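Local coordinates for type IV secretion protein Dot (Legionella pneumophila, PDB 6KS5), which acts as a deubiquitinase, a hydrolase that regulates K63-linked polyubiquitin chains on the phagosome in which the bacterium resides, at residues Val218-Tyr222 and Ile223-Thr227. Numbering follows the deposited sequence.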
loop_
_atom_site.group_PDB
_atom_site.type_symbol
_atom_site.label_atom_id
_atom_site.label_comp_id
_atom_site.label_asym_id
_atom_site.label_seq_id
_atom_site.Cartn_x
_atom_site.Cartn_y
_atom_site.Cartn_z
ATOM N N VAL A 218 -3.856 -3.016 -5.741
ATOM C CA VAL A 218 -3.056 -1.848 -6.105
ATOM C C VAL A 218 -1.778 -1.876 -5.278
ATOM O O VAL A 218 -1.830 -1.828 -4.042
ATOM C CB VAL A 218 -3.833 -0.540 -5.874
ATOM C CG1 VAL A 218 -2.891 0.662 -5.879
ATOM C CG2 VAL A 218 -4.924 -0.361 -6.921
ATOM N N LYS A 219 -0.629 -1.949 -5.944
ATOM C CA LYS A 219 0.625 -2.129 -5.226
ATOM C C LYS A 219 1.341 -0.808 -4.972
ATOM O O LYS A 219 1.266 0.136 -5.763
ATOM C CB LYS A 219 1.571 -3.084 -5.956
ATOM C CG LYS A 219 1.480 -4.517 -5.449
ATOM C CD LYS A 219 1.506 -4.652 -3.899
ATOM C CE LYS A 219 2.640 -3.897 -3.172
ATOM N NZ LYS A 219 2.331 -3.644 -1.717
ATOM N N LEU A 220 2.066 -0.780 -3.861
ATOM C CA LEU A 220 2.679 0.420 -3.323
ATOM C C LEU A 220 4.176 0.427 -3.594
ATOM O O LEU A 220 4.850 -0.603 -3.478
ATOM C CB LEU A 220 2.433 0.502 -1.817
ATOM C CG LEU A 220 1.433 1.527 -1.288
ATOM C CD1 LEU A 220 0.045 1.243 -1.834
ATOM C CD2 LEU A 220 1.432 1.494 0.234
ATOM N N SER A 221 4.685 1.597 -3.960
ATOM C CA SER A 221 6.105 1.866 -4.061
ATOM C C SER A 221 6.538 2.672 -2.841
ATOM O O SER A 221 5.723 3.045 -1.995
ATOM C CB SER A 221 6.406 2.619 -5.355
ATOM O OG SER A 221 5.732 3.865 -5.353
ATOM N N TYR A 222 7.835 2.974 -2.762
ATOM C CA TYR A 222 8.341 3.705 -1.606
ATOM C C TYR A 222 7.845 5.146 -1.555
ATOM O O TYR A 222 8.001 5.792 -0.512
ATOM C CB TYR A 222 9.872 3.669 -1.587
ATOM C CG TYR A 222 10.514 4.200 -2.840
ATOM C CD1 TYR A 222 10.727 3.377 -3.938
ATOM C CD2 TYR A 222 10.911 5.527 -2.927
ATOM C CE1 TYR A 222 11.316 3.863 -5.093
ATOM C CE2 TYR A 222 11.502 6.022 -4.076
ATOM C CZ TYR A 222 11.703 5.185 -5.157
ATOM O OH TYR A 222 12.290 5.676 -6.303
ATOM N N ILE A 223 7.242 5.646 -2.640
ATOM C CA ILE A 223 6.675 6.995 -2.652
ATOM C C ILE A 223 5.489 7.082 -1.700
ATOM O O ILE A 223 5.484 7.874 -0.750
ATOM C CB ILE A 223 6.257 7.391 -4.081
ATOM C CG1 ILE A 223 7.478 7.537 -4.987
ATOM C CG2 ILE A 223 5.404 8.661 -4.065
ATOM C CD1 ILE A 223 8.093 8.896 -4.943
ATOM N N GLU A 224 4.460 6.269 -1.953
ATOM C CA GLU A 224 3.268 6.284 -1.109
ATOM C C GLU A 224 3.609 5.933 0.332
ATOM O O GLU A 224 3.062 6.520 1.272
ATOM C CB GLU A 224 2.222 5.308 -1.653
ATOM C CG GLU A 224 1.857 5.509 -3.125
ATOM C CD GLU A 224 2.700 4.696 -4.096
ATOM O OE1 GLU A 224 2.474 4.820 -5.317
ATOM O OE2 GLU A 224 3.574 3.925 -3.654
ATOM N N ILE A 225 4.532 4.993 0.524
ATOM C CA ILE A 225 4.843 4.512 1.863
ATOM C C ILE A 225 5.452 5.631 2.701
ATOM O O ILE A 225 5.106 5.804 3.875
ATOM C CB ILE A 225 5.766 3.282 1.767
ATOM C CG1 ILE A 225 4.990 2.079 1.233
ATOM C CG2 ILE A 225 6.415 2.984 3.107
ATOM C CD1 ILE A 225 5.872 0.923 0.819
ATOM N N MET A 226 6.349 6.422 2.107
ATOM C CA MET A 226 6.978 7.498 2.866
ATOM C C MET A 226 5.945 8.513 3.348
ATOM O O MET A 226 5.948 8.892 4.526
ATOM C CB MET A 226 8.068 8.168 2.027
ATOM C CG MET A 226 9.386 7.396 2.005
ATOM S SD MET A 226 10.147 7.220 3.640
ATOM C CE MET A 226 9.828 5.494 3.990
ATOM N N THR A 227 5.029 8.941 2.465
ATOM C CA THR A 227 3.959 9.835 2.907
ATOM C C THR A 227 3.003 9.131 3.861
ATOM O O THR A 227 2.379 9.788 4.703
ATOM C CB THR A 227 3.177 10.400 1.715
ATOM O OG1 THR A 227 2.121 9.503 1.359
ATOM C CG2 THR A 227 4.090 10.615 0.513
#
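Glu224 folds its side chain back along the first turn of helix 222-231, laying its CB over Leu220 CG at 3.9 Å and bringing its carboxylate up to the backbone of Ser221. With CG beside its own backbone N (chi1 -53°) and the chain bent at chi2, the acid curls toward the start of the helix. Its OE2 takes the N-H of Ser221, with Ser221 N to Glu224 OE2 at 2.6 Å, the donor on the syn side and 21° out of the carboxylate plane. This is one half of a capping box: Ser221 is the N-cap and Glu224, three on, takes its N-H; the reciprocal bond is missing, Ser221 OG lying 4.4 Å from Glu224 N. The Ser221 hydroxyl is hydrogen-bonded to the backbone O of Glu153, and its OG also lies 2.7 Å from Glu224 OE2. A negative charge here would probably be favoured by the amino end of the helix dipole. Next to this cap, Leu220 CD2 packs on Ile225 CG1 at 3.7 Å, the two side chains passing at a slant. Phe31 of helix 29-40 and Leu213 of helix 193-214 also touch Leu220, while Phe30 of helix 29-40 and Leu236 reach Ile225, so the start of the helix packs against both helices and strand 236-239. The helical backbone bonds begin with a weak one, from Ile225 N to Ser221 O at 3.4 Å, followed by Met226 N to Tyr222 O at 3.2 Å. One turn along, Thr227 OG1 bonds to Glu224 O at 3.1 Å.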